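Local coordinates for protein methylocystis parvus OBBP MbnE (Methylocystis parvus OBBP, PDB 5ICQ) that probably binds the copper-chelating peptide methanobactin in the periplasm, as a solute-binding protein of family 5 serving its transport, at residues A[37-45]-A[543-551]; A[120-129]-A[191-199]. All coordinates share one frame; numbering follows the deposited sequence.

Contact 1 of 2, residues A[37-45]-A[543-551]; sequences GLAMHGAPQ and SARSQEDFV
The imidazole of H41 lies against the phenyl ring of F550 in an offset stack, with ring centroids 3.8 Å apart and planes inclined by 19°. The overlap is uneven: H41 NE2 sits over one face of F550 toward the rim, nearest CD1 at 3.1 Å, while F550 CB stands over the imidazole face in a CH-pi contact. Each residue sends its ring across from a different rotamer. In H41, CG is anti to the carbonyl carbon (chi1 -51°); in F550 it is anti to the backbone N (chi1 -178°), and the two side chains meet at about a right angle. M40 CG lies over the rim of the opposite face of the imidazole. At the ring's edge, H41 ND1 gives a weak hydrogen bond, 3.2 Å long, to A544 O, which helps fix its rotation. Beside it the backbones join: G42 N bonds to R545 O at 3.0 Å, and water 1 can bridge R545 O and M40 O. P505 also packs on F550. S546 OG accepts from D549 N at 3.0 Å, a serine N-cap that starts helix 547-563 after the short connector from helix 532-543. The loop following strand 38-39 docks on this capped helix start, probably joining the two lobes expected of a solute-binding protein.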
ATOM      1  N   GLY A  37      -0.969  15.085  19.101  1.00 18.60           N
ATOM      2  CA  GLY A  37      -0.948  14.704  17.707  1.00 19.31           C
ATOM      3  C   GLY A  37       0.484  14.433  17.314  1.00 19.71           C
ATOM      4  O   GLY A  37       1.413  15.034  17.868  1.00 17.15           O
ATOM      5  N   LEU A  38       0.682  13.524  16.372  1.00 14.48           N
ATOM      6  CA  LEU A  38       2.019  13.157  15.926  1.00 16.52           C
ATOM      7  C   LEU A  38       1.959  12.961  14.418  1.00 21.00           C
ATOM      8  O   LEU A  38       1.339  12.000  13.949  1.00 14.27           O
ATOM      9  CB  LEU A  38       2.493  11.883  16.622  1.00 16.74           C
ATOM     10  CG  LEU A  38       3.864  11.363  16.198  1.00 16.90           C
ATOM     11  CD1 LEU A  38       4.908  12.430  16.411  1.00 17.81           C
ATOM     12  CD2 LEU A  38       4.208  10.100  16.980  1.00 24.70           C
ATOM     13  N   ALA A  39       2.580  13.873  13.666  1.00 15.31           N
ATOM     14  CA  ALA A  39       2.718  13.728  12.220  1.00 15.04           C
ATOM     15  C   ALA A  39       4.102  13.183  11.901  1.00 17.22           C
ATOM     16  O   ALA A  39       5.085  13.551  12.551  1.00 16.71           O
ATOM     17  CB  ALA A  39       2.520  15.065  11.499  1.00 15.09           C
ATOM     18  N   MET A  40       4.179  12.312  10.885  1.00 14.11           N
ATOM     19  CA  MET A  40       5.482  11.783  10.491  1.00 15.57           C
ATOM     20  C   MET A  40       6.426  12.913  10.098  1.00 18.40           C
ATOM     21  O   MET A  40       7.598  12.924  10.502  1.00 15.30           O
ATOM     22  CB  MET A  40       5.336  10.784   9.337  1.00 16.42           C
ATOM     23  CG  MET A  40       6.675  10.202   8.866  1.00 16.09           C
ATOM     24  SD  MET A  40       7.584   9.408  10.236  1.00 20.86           S
ATOM     25  CE  MET A  40       9.267   9.446   9.610  1.00 21.77           C
ATOM     26  N   HIS A  41       5.926  13.874   9.311  1.00 13.40           N
ATOM     27  CA  HIS A  41       6.675  15.055   8.899  1.00 22.10           C
ATOM     28  C   HIS A  41       5.843  16.300   9.167  1.00 25.63           C
ATOM     29  O   HIS A  41       4.638  16.322   8.904  1.00 27.31           O
ATOM     30  CB  HIS A  41       7.054  14.998   7.407  1.00 15.51           C
ATOM     31  CG  HIS A  41       7.725  13.727   7.004  1.00 17.57           C
ATOM     32  ND1 HIS A  41       9.061  13.481   7.246  1.00 20.17           N
ATOM     33  CD2 HIS A  41       7.245  12.625   6.380  1.00 14.22           C
ATOM     34  CE1 HIS A  41       9.376  12.285   6.786  1.00 18.46           C
ATOM     35  NE2 HIS A  41       8.292  11.742   6.260  1.00 19.05           N
ATOM     36  N   GLY A  42       6.490  17.339   9.685  1.00 26.99           N
ATOM     37  CA  GLY A  42       5.737  18.542   9.951  1.00 26.02           C
ATOM     38  C   GLY A  42       4.866  18.373  11.182  1.00 25.15           C
ATOM     39  O   GLY A  42       5.130  17.544  12.057  1.00 26.68           O
ATOM     40  N   ALA A  43       3.799  19.174  11.235  1.00 21.95           N
ATOM     41  CA  ALA A  43       2.898  19.329  12.366  1.00 27.29           C
ATOM     42  C   ALA A  43       1.539  18.705  12.067  1.00 19.30           C
ATOM     43  O   ALA A  43       1.088  18.715  10.917  1.00 20.25           O
ATOM     44  CB  ALA A  43       2.695  20.811  12.708  1.00 31.15           C
ATOM     45  N   PRO A  44       0.860  18.161  13.078  1.00 18.63           N
ATOM     46  CA  PRO A  44      -0.491  17.634  12.849  1.00 16.41           C
ATOM     47  C   PRO A  44      -1.396  18.752  12.360  1.00 20.65           C
ATOM     48  O   PRO A  44      -1.300  19.888  12.823  1.00 22.93           O
ATOM     49  CB  PRO A  44      -0.921  17.124  14.234  1.00 20.00           C
ATOM     50  CG  PRO A  44       0.346  17.035  15.038  1.00 24.94           C
ATOM     51  CD  PRO A  44       1.248  18.099  14.499  1.00 22.04           C
ATOM     52  N   GLN A  45      -2.262  18.439  11.396  1.00 16.61           N
ATOM     53  CA  GLN A  45      -3.072  19.502  10.813  1.00 19.37           C
ATOM     54  C   GLN A  45      -4.321  19.820  11.629  1.00 19.29           C
ATOM     55  O   GLN A  45      -4.865  20.922  11.493  1.00 19.59           O
ATOM     56  CB  GLN A  45      -3.436  19.149   9.371  1.00 18.07           C
ATOM     57  CG  GLN A  45      -2.216  19.080   8.433  1.00 38.65           C
ATOM     58  CD  GLN A  45      -1.307  20.325   8.485  1.00 49.33           C
ATOM     59  OE1 GLN A  45      -0.430  20.441   9.344  1.00 48.95           O
ATOM     60  NE2 GLN A  45      -1.513  21.246   7.548  1.00 51.87           N
ATOM     61  N   SER A 543      15.314  11.089   6.599  1.00 24.56           N
ATOM     62  CA  SER A 543      15.764  12.062   7.585  1.00 26.02           C
ATOM     63  C   SER A 543      15.085  13.415   7.454  1.00 21.02           C
ATOM     64  O   SER A 543      15.244  14.254   8.344  1.00 24.26           O
ATOM     65  CB  SER A 543      17.280  12.253   7.479  1.00 28.49           C
ATOM     66  OG  SER A 543      17.595  12.921   6.272  1.00 30.45           O
ATOM     67  N   ALA A 544      14.356  13.661   6.365  1.00 18.12           N
ATOM     68  CA  ALA A 544      13.629  14.916   6.223  1.00 20.34           C
ATOM     69  C   ALA A 544      12.718  15.117   7.419  1.00 26.68           C
ATOM     70  O   ALA A 544      12.086  14.173   7.895  1.00 22.23           O
ATOM     71  CB  ALA A 544      12.794  14.907   4.941  1.00 19.62           C
ATOM     72  N   ARG A 545      12.654  16.349   7.919  1.00 20.76           N
ATOM     73  CA  ARG A 545      11.780  16.628   9.051  1.00 22.31           C
ATOM     74  C   ARG A 545      10.519  17.376   8.651  1.00 20.02           C
ATOM     75  O   ARG A 545       9.423  16.982   9.062  1.00 26.35           O
ATOM     76  CB  ARG A 545      12.544  17.395  10.143  1.00 20.52           C
ATOM     77  CG  ARG A 545      13.612  16.532  10.801  1.00 22.79           C
ATOM     78  CD  ARG A 545      14.123  17.144  12.077  1.00 30.65           C
ATOM     79  NE  ARG A 545      15.153  16.327  12.706  1.00 32.27           N
ATOM     80  CZ  ARG A 545      15.583  16.520  13.949  1.00 40.36           C
ATOM     81  NH1 ARG A 545      15.062  17.497  14.679  1.00 35.50           N
ATOM     82  NH2 ARG A 545      16.529  15.741  14.462  1.00 42.30           N
ATOM     83  N   SER A 546      10.633  18.432   7.850  1.00 20.92           N
ATOM     84  CA  SER A 546       9.458  19.189   7.450  1.00 18.18           C
ATOM     85  C   SER A 546       8.761  18.513   6.280  1.00 18.38           C
ATOM     86  O   SER A 546       9.375  17.774   5.506  1.00 20.46           O
ATOM     87  CB  SER A 546       9.833  20.617   7.060  1.00 25.31           C
ATOM     88  OG  SER A 546      10.523  20.630   5.822  1.00 21.77           O
ATOM     89  N   GLN A 547       7.460  18.775   6.152  1.00 17.19           N
ATOM     90  CA  GLN A 547       6.712  18.189   5.044  1.00 20.06           C
ATOM     91  C   GLN A 547       7.264  18.669   3.706  1.00 22.85           C
ATOM     92  O   GLN A 547       7.327  17.903   2.734  1.00 19.51           O
ATOM     93  CB  GLN A 547       5.227  18.533   5.182  1.00 22.41           C
ATOM     94  CG  GLN A 547       4.315  17.798   4.212  1.00 25.46           C
ATOM     95  CD  GLN A 547       4.232  16.307   4.503  1.00 30.06           C
ATOM     96  OE1 GLN A 547       4.238  15.887   5.662  1.00 36.52           O
ATOM     97  NE2 GLN A 547       4.161  15.502   3.451  1.00 32.80           N
ATOM     98  N   GLU A 548       7.695  19.932   3.646  1.00 19.47           N
ATOM     99  CA  GLU A 548       8.240  20.473   2.405  1.00 20.06           C
ATOM    100  C   GLU A 548       9.551  19.791   2.035  1.00 16.61           C
ATOM    101  O   GLU A 548       9.778  19.460   0.861  1.00 20.75           O
ATOM    102  CB  GLU A 548       8.432  21.985   2.540  1.00 31.17           C
ATOM    103  CG  GLU A 548       9.143  22.630   1.366  1.00 46.93           C
ATOM    104  CD  GLU A 548       9.109  24.150   1.420  1.00 59.38           C
ATOM    105  OE1 GLU A 548       8.267  24.712   2.156  1.00 56.56           O
ATOM    106  OE2 GLU A 548       9.928  24.780   0.718  1.00 67.55           O
ATOM    107  N   ASP A 549      10.426  19.569   3.015  1.00 16.98           N
ATOM    108  CA  ASP A 549      11.671  18.865   2.727  1.00 19.25           C
ATOM    109  C   ASP A 549      11.421  17.407   2.370  1.00 18.68           C
ATOM    110  O   ASP A 549      12.171  16.832   1.575  1.00 12.44           O
ATOM    111  CB  ASP A 549      12.622  18.967   3.916  1.00 21.28           C
ATOM    112  CG  ASP A 549      13.169  20.378   4.098  1.00 29.39           C
ATOM    113  OD1 ASP A 549      12.883  21.238   3.239  1.00 31.33           O
ATOM    114  OD2 ASP A 549      13.887  20.620   5.092  1.00 27.20           O
ATOM    115  N   PHE A 550      10.387  16.795   2.955  1.00 14.80           N
ATOM    116  CA  PHE A 550      10.032  15.423   2.596  1.00 13.01           C
ATOM    117  C   PHE A 550       9.578  15.331   1.145  1.00 13.67           C
ATOM    118  O   PHE A 550      10.036  14.460   0.399  1.00 14.05           O
ATOM    119  CB  PHE A 550       8.940  14.899   3.527  1.00  8.77           C
ATOM    120  CG  PHE A 550       8.550  13.460   3.264  1.00 12.30           C
ATOM    121  CD1 PHE A 550       9.464  12.434   3.453  1.00 14.41           C
ATOM    122  CD2 PHE A 550       7.267  13.143   2.853  1.00 17.95           C
ATOM    123  CE1 PHE A 550       9.100  11.101   3.234  1.00 11.34           C
ATOM    124  CE2 PHE A 550       6.893  11.815   2.637  1.00 14.89           C
ATOM    125  CZ  PHE A 550       7.820  10.799   2.819  1.00  8.45           C
ATOM    126  N   VAL A 551       8.681  16.224   0.724  1.00 13.15           N
ATOM    127  CA  VAL A 551       8.228  16.215  -0.665  1.00 16.97           C
ATOM    128  C   VAL A 551       9.409  16.406  -1.610  1.00 20.90           C
ATOM    129  O   VAL A 551       9.542  15.695  -2.616  1.00 13.43           O
ATOM    130  CB  VAL A 551       7.140  17.285  -0.879  1.00 20.26           C
ATOM    131  CG1 VAL A 551       6.821  17.449  -2.358  1.00 18.72           C
ATOM    132  CG2 VAL A 551       5.886  16.903  -0.106  1.00 24.77           C
TER
HETATM  133  O   HOH W   1       9.980  14.393  10.828  1.00 29.19           O
HETATM  134  O   HOH W   2       8.453  16.518  12.166  1.00 51.99           O

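Contact 2 of 2, residues A[120-129]-A[191-199]; sequences IDPARTRVTF and RELPLILAI
Two arginines, R124 and R191, lay their guanidinium groups nearly flat on one another, with centres 4.3 Å apart and planes at 15°. R191 NH2 stands over the centre of the R124 group, and the two side chains cross at about a right angle. Their shapes differ: R124 runs extended from CG to NE, whereas R191 bends at chi3, which brings its end back to the turn. The carbonyl oxygens bonded to both groups probably ease the proximity of like charges. R191 NH1 donates to P122 O at 2.9 Å, almost straight (168°) and in the carbonyl plane. R124 NH1 reaches R191 O, also at 2.9 Å, but from above that carbonyl plane. The same guanidinium is held further by A39 and M40, its NH2 and NH1 bonding their carbonyl oxygens, and L195 CD1 touches the face turned from R191.

Away from the charges, the surface becomes apolar. P194 presents CB to I120 CD1 at 3.6 Å and CG to R124 CB, while V127 CG1 approaches both P194 and L197. Farther along, F129 turns the edge of its ring toward P194 O and meets A198 CB through CE1 at 3.7 Å. Y183 of strand 180-184 touches V127 and L197, extending this packing.

Helix 193-198 thus runs over strand 126-129 at 22° to it, their axes 9.5 Å apart. The type I turn D121 to R124 joins that strand to its antiparallel neighbour 109-120: a beta-hairpin whose sheet face is covered by a short helix.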
ATOM      1  N   ILE A 120       7.225  13.473  23.460  1.00 22.89           N
ATOM      2  CA  ILE A 120       8.228  13.116  22.468  1.00 22.86           C
ATOM      3  C   ILE A 120       9.104  14.330  22.209  1.00 28.88           C
ATOM      4  O   ILE A 120       8.649  15.475  22.296  1.00 25.02           O
ATOM      5  CB  ILE A 120       7.554  12.591  21.178  1.00 19.57           C
ATOM      6  CG1 ILE A 120       8.574  11.942  20.246  1.00 18.20           C
ATOM      7  CG2 ILE A 120       6.775  13.705  20.482  1.00 23.34           C
ATOM      8  CD1 ILE A 120       7.931  11.257  19.027  1.00 21.46           C
ATOM      9  N   ASP A 121      10.380  14.077  21.929  1.00 27.44           N
ATOM     10  CA  ASP A 121      11.300  15.158  21.614  1.00 31.55           C
ATOM     11  C   ASP A 121      11.427  15.314  20.106  1.00 32.79           C
ATOM     12  O   ASP A 121      11.123  14.390  19.347  1.00 27.93           O
ATOM     13  CB  ASP A 121      12.675  14.896  22.246  1.00 32.54           C
ATOM     14  CG  ASP A 121      13.311  13.604  21.771  1.00 35.79           C
ATOM     15  OD1 ASP A 121      12.572  12.666  21.406  1.00 35.55           O
ATOM     16  OD2 ASP A 121      14.560  13.521  21.768  1.00 33.30           O
ATOM     17  N   PRO A 122      11.850  16.486  19.623  1.00 36.10           N
ATOM     18  CA  PRO A 122      11.973  16.665  18.165  1.00 30.46           C
ATOM     19  C   PRO A 122      12.938  15.694  17.504  1.00 30.42           C
ATOM     20  O   PRO A 122      12.711  15.301  16.351  1.00 26.50           O
ATOM     21  CB  PRO A 122      12.449  18.118  18.035  1.00 34.91           C
ATOM     22  CG  PRO A 122      11.888  18.793  19.253  1.00 33.28           C
ATOM     23  CD  PRO A 122      11.981  17.763  20.350  1.00 39.71           C
ATOM     24  N   ALA A 123      14.002  15.284  18.196  1.00 24.18           N
ATOM     25  CA  ALA A 123      14.956  14.337  17.630  1.00 24.44           C
ATOM     26  C   ALA A 123      14.466  12.896  17.683  1.00 26.20           C
ATOM     27  O   ALA A 123      15.118  12.019  17.109  1.00 25.31           O
ATOM     28  CB  ALA A 123      16.302  14.445  18.354  1.00 30.78           C
ATOM     29  N   ARG A 124      13.346  12.638  18.365  1.00 21.98           N
ATOM     30  CA  ARG A 124      12.730  11.311  18.424  1.00 22.98           C
ATOM     31  C   ARG A 124      13.699  10.269  18.984  1.00 23.70           C
ATOM     32  O   ARG A 124      13.865   9.174  18.444  1.00 24.87           O
ATOM     33  CB  ARG A 124      12.183  10.906  17.051  1.00 22.21           C
ATOM     34  CG  ARG A 124      11.101  11.881  16.585  1.00 21.31           C
ATOM     35  CD  ARG A 124      10.290  11.413  15.368  1.00 17.54           C
ATOM     36  NE  ARG A 124       9.245  12.398  15.092  1.00 18.20           N
ATOM     37  CZ  ARG A 124       8.523  12.463  13.978  1.00 15.99           C
ATOM     38  NH1 ARG A 124       8.700  11.584  12.997  1.00 12.16           N
ATOM     39  NH2 ARG A 124       7.617  13.426  13.846  1.00 16.14           N
ATOM     40  N   THR A 125      14.340  10.625  20.094  1.00 24.30           N
ATOM     41  CA  THR A 125      15.157   9.687  20.850  1.00 21.87           C
ATOM     42  C   THR A 125      14.373   8.982  21.955  1.00 26.14           C
ATOM     43  O   THR A 125      14.865   7.983  22.494  1.00 25.61           O
ATOM     44  CB  THR A 125      16.367  10.413  21.467  1.00 27.86           C
ATOM     45  OG1 THR A 125      15.905  11.477  22.310  1.00 26.72           O
ATOM     46  CG2 THR A 125      17.261  11.000  20.376  1.00 29.80           C
ATOM     47  N   ARG A 126      13.182   9.487  22.298  1.00 22.75           N
ATOM     48  CA  ARG A 126      12.302   9.002  23.364  1.00 23.16           C
ATOM     49  C   ARG A 126      10.863   9.250  22.986  1.00 26.95           C
ATOM     50  O   ARG A 126      10.542  10.301  22.426  1.00 29.76           O
ATOM     51  CB  ARG A 126      12.465   9.756  24.675  1.00 27.89           C
ATOM     52  CG  ARG A 126      13.099   9.027  25.783  1.00 46.35           C
ATOM     53  CD  ARG A 126      14.503   8.805  25.392  1.00 61.46           C
ATOM     54  NE  ARG A 126      15.368   8.188  26.364  1.00 66.99           N
ATOM     55  CZ  ARG A 126      16.268   7.234  26.072  1.00 73.16           C
ATOM     56  NH1 ARG A 126      16.269   6.732  24.833  1.00 70.19           N
ATOM     57  NH2 ARG A 126      17.031   6.776  27.036  1.00 78.56           N
ATOM     58  N   VAL A 127       9.986   8.376  23.465  1.00 26.97           N
ATOM     59  CA  VAL A 127       8.557   8.665  23.445  1.00 23.67           C
ATOM     60  C   VAL A 127       7.890   7.987  24.634  1.00 20.89           C
ATOM     61  O   VAL A 127       8.131   6.805  24.900  1.00 22.42           O
ATOM     62  CB  VAL A 127       7.911   8.236  22.114  1.00 20.87           C
ATOM     63  CG1 VAL A 127       8.151   6.748  21.821  1.00 22.63           C
ATOM     64  CG2 VAL A 127       6.426   8.580  22.110  1.00 18.05           C
ATOM     65  N   THR A 128       7.074   8.744  25.363  1.00 20.35           N
ATOM     66  CA  THR A 128       6.243   8.212  26.436  1.00 22.10           C
ATOM     67  C   THR A 128       4.779   8.411  26.079  1.00 23.44           C
ATOM     68  O   THR A 128       4.371   9.508  25.681  1.00 20.13           O
ATOM     69  CB  THR A 128       6.548   8.882  27.780  1.00 22.36           C
ATOM     70  OG1 THR A 128       7.900   8.594  28.161  1.00 24.72           O
ATOM     71  CG2 THR A 128       5.603   8.359  28.866  1.00 20.62           C
ATOM     72  N   PHE A 129       3.994   7.350  26.222  1.00 16.49           N
ATOM     73  CA  PHE A 129       2.556   7.402  26.001  1.00 11.50           C
ATOM     74  C   PHE A 129       1.852   7.506  27.345  1.00 14.89           C
ATOM     75  O   PHE A 129       2.122   6.710  28.250  1.00 17.25           O
ATOM     76  CB  PHE A 129       2.079   6.162  25.251  1.00 13.36           C
ATOM     77  CG  PHE A 129       2.654   6.043  23.874  1.00 13.32           C
ATOM     78  CD1 PHE A 129       2.042   6.670  22.800  1.00 13.23           C
ATOM     79  CD2 PHE A 129       3.805   5.305  23.650  1.00 16.33           C
ATOM     80  CE1 PHE A 129       2.570   6.563  21.506  1.00 14.53           C
ATOM     81  CE2 PHE A 129       4.341   5.192  22.367  1.00 15.86           C
ATOM     82  CZ  PHE A 129       3.724   5.824  21.293  1.00 13.32           C
ATOM     83  N   ARG A 191      13.256   7.995  12.575  1.00 21.51           N
ATOM     84  CA  ARG A 191      12.203   8.952  12.891  1.00 22.47           C
ATOM     85  C   ARG A 191      10.802   8.369  12.727  1.00 17.65           C
ATOM     86  O   ARG A 191       9.840   8.958  13.227  1.00 22.14           O
ATOM     87  CB  ARG A 191      12.384  10.201  12.029  1.00 27.29           C
ATOM     88  CG  ARG A 191      13.695  10.927  12.348  1.00 30.63           C
ATOM     89  CD  ARG A 191      13.805  12.273  11.665  1.00 24.98           C
ATOM     90  NE  ARG A 191      12.679  13.149  11.963  1.00 23.95           N
ATOM     91  CZ  ARG A 191      12.519  13.816  13.104  1.00 24.19           C
ATOM     92  NH1 ARG A 191      13.408  13.702  14.087  1.00 26.16           N
ATOM     93  NH2 ARG A 191      11.461  14.593  13.266  1.00 22.01           N
ATOM     94  N   GLU A 192      10.668   7.233  12.048  1.00 16.99           N
ATOM     95  CA  GLU A 192       9.383   6.565  11.895  1.00 16.04           C
ATOM     96  C   GLU A 192       9.027   5.704  13.107  1.00 19.44           C
ATOM     97  O   GLU A 192       7.840   5.451  13.351  1.00 16.84           O
ATOM     98  CB  GLU A 192       9.428   5.712  10.628  1.00 25.21           C
ATOM     99  CG  GLU A 192       8.096   5.292  10.061  1.00 30.58           C
ATOM    100  CD  GLU A 192       8.271   4.367   8.873  1.00 46.59           C
ATOM    101  OE1 GLU A 192       9.285   4.503   8.149  1.00 43.89           O
ATOM    102  OE2 GLU A 192       7.401   3.498   8.667  1.00 57.28           O
ATOM    103  N   LEU A 193      10.024   5.286  13.890  1.00 17.71           N
ATOM    104  CA  LEU A 193       9.776   4.317  14.955  1.00 17.62           C
ATOM    105  C   LEU A 193       8.735   4.761  15.985  1.00 18.62           C
ATOM    106  O   LEU A 193       7.921   3.912  16.387  1.00 17.83           O
ATOM    107  CB  LEU A 193      11.105   3.952  15.633  1.00 15.87           C
ATOM    108  CG  LEU A 193      11.058   2.869  16.712  1.00 17.82           C
ATOM    109  CD1 LEU A 193      10.430   1.620  16.156  1.00 17.73           C
ATOM    110  CD2 LEU A 193      12.472   2.570  17.213  1.00 18.98           C
ATOM    111  N   PRO A 194       8.683   6.022  16.442  1.00 16.77           N
ATOM    112  CA  PRO A 194       7.623   6.392  17.398  1.00 14.89           C
ATOM    113  C   PRO A 194       6.217   6.222  16.853  1.00 15.28           C
ATOM    114  O   PRO A 194       5.311   5.876  17.625  1.00 12.83           O
ATOM    115  CB  PRO A 194       7.924   7.864  17.706  1.00 19.75           C
ATOM    116  CG  PRO A 194       9.388   8.002  17.463  1.00 17.98           C
ATOM    117  CD  PRO A 194       9.651   7.123  16.271  1.00 21.77           C
ATOM    118  N   LEU A 195       6.005   6.459  15.553  1.00 14.26           N
ATOM    119  CA  LEU A 195       4.676   6.280  14.976  1.00 12.33           C
ATOM    120  C   LEU A 195       4.342   4.803  14.807  1.00 12.27           C
ATOM    121  O   LEU A 195       3.184   4.405  14.962  1.00 11.90           O
ATOM    122  CB  LEU A 195       4.561   7.003  13.627  1.00 11.85           C
ATOM    123  CG  LEU A 195       4.467   8.529  13.639  1.00 13.06           C
ATOM    124  CD1 LEU A 195       5.834   9.181  13.815  1.00 15.71           C
ATOM    125  CD2 LEU A 195       3.788   9.026  12.378  1.00 14.20           C
ATOM    126  N   ILE A 196       5.343   3.981  14.477  1.00 10.58           N
ATOM    127  CA  ILE A 196       5.142   2.534  14.429  1.00 12.59           C
ATOM    128  C   ILE A 196       4.744   2.006  15.805  1.00 10.89           C
ATOM    129  O   ILE A 196       3.837   1.173  15.930  1.00 13.60           O
ATOM    130  CB  ILE A 196       6.413   1.845  13.899  1.00 17.06           C
ATOM    131  CG1 ILE A 196       6.614   2.160  12.415  1.00 22.59           C
ATOM    132  CG2 ILE A 196       6.341   0.331  14.110  1.00 14.46           C
ATOM    133  CD1 ILE A 196       7.993   1.831  11.917  1.00 25.46           C
ATOM    134  N   LEU A 197       5.415   2.475  16.860  1.00 13.37           N
ATOM    135  CA  LEU A 197       5.031   2.072  18.213  1.00  9.48           C
ATOM    136  C   LEU A 197       3.630   2.553  18.560  1.00 13.29           C
ATOM    137  O   LEU A 197       2.886   1.864  19.270  1.00 13.09           O
ATOM    138  CB  LEU A 197       6.038   2.616  19.232  1.00 13.02           C
ATOM    139  CG  LEU A 197       7.461   2.064  19.111  1.00 14.36           C
ATOM    140  CD1 LEU A 197       8.425   2.844  20.004  1.00 16.79           C
ATOM    141  CD2 LEU A 197       7.473   0.590  19.475  1.00 17.82           C
ATOM    142  N   ALA A 198       3.256   3.735  18.072  1.00 11.37           N
ATOM    143  CA  ALA A 198       1.953   4.308  18.376  1.00 12.86           C
ATOM    144  C   ALA A 198       0.799   3.551  17.730  1.00 14.74           C
ATOM    145  O   ALA A 198      -0.334   3.656  18.209  1.00 14.22           O
ATOM    146  CB  ALA A 198       1.928   5.771  17.935  1.00 10.79           C
ATOM    147  N   ILE A 199       1.032   2.806  16.649  1.00  9.47           N
ATOM    148  CA  ILE A 199      -0.058   2.075  16.020  1.00 10.19           C
ATOM    149  C   ILE A 199      -0.034   0.590  16.367  1.00 10.93           C
ATOM    150  O   ILE A 199      -0.822  -0.176  15.810  1.00 11.34           O
ATOM    151  CB  ILE A 199      -0.071   2.290  14.496  1.00 13.89           C
ATOM    152  CG1 ILE A 199       1.254   1.845  13.868  1.00 10.71           C
ATOM    153  CG2 ILE A 199      -0.356   3.755  14.171  1.00 14.09           C
ATOM    154  CD1 ILE A 199       1.251   1.964  12.305  1.00 15.60           C
TER

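In the fold
Contacts 1 and 2 lie with their centres 13 Å apart, on the same side of the chain's centre, and both reach the antiparallel sheet containing strands 38-39, 109-120 and 126-131. Along the chain, the segments run 37-45, 120-129, 191-199 and 543-551, so contact 2 falls wholly between the halves of contact 1. The two touch: R124 of contact 2 reaches the backbone of 37-45, and M40 CE packs on E192 N. Contact 2 covers one face of this sheet with helix 193-198, across a separation of 62 residues, whereas contact 1 spans 498 and carries the sheet's strand 38-39 to helix 547-563 in a probable methanobactin-binding protein.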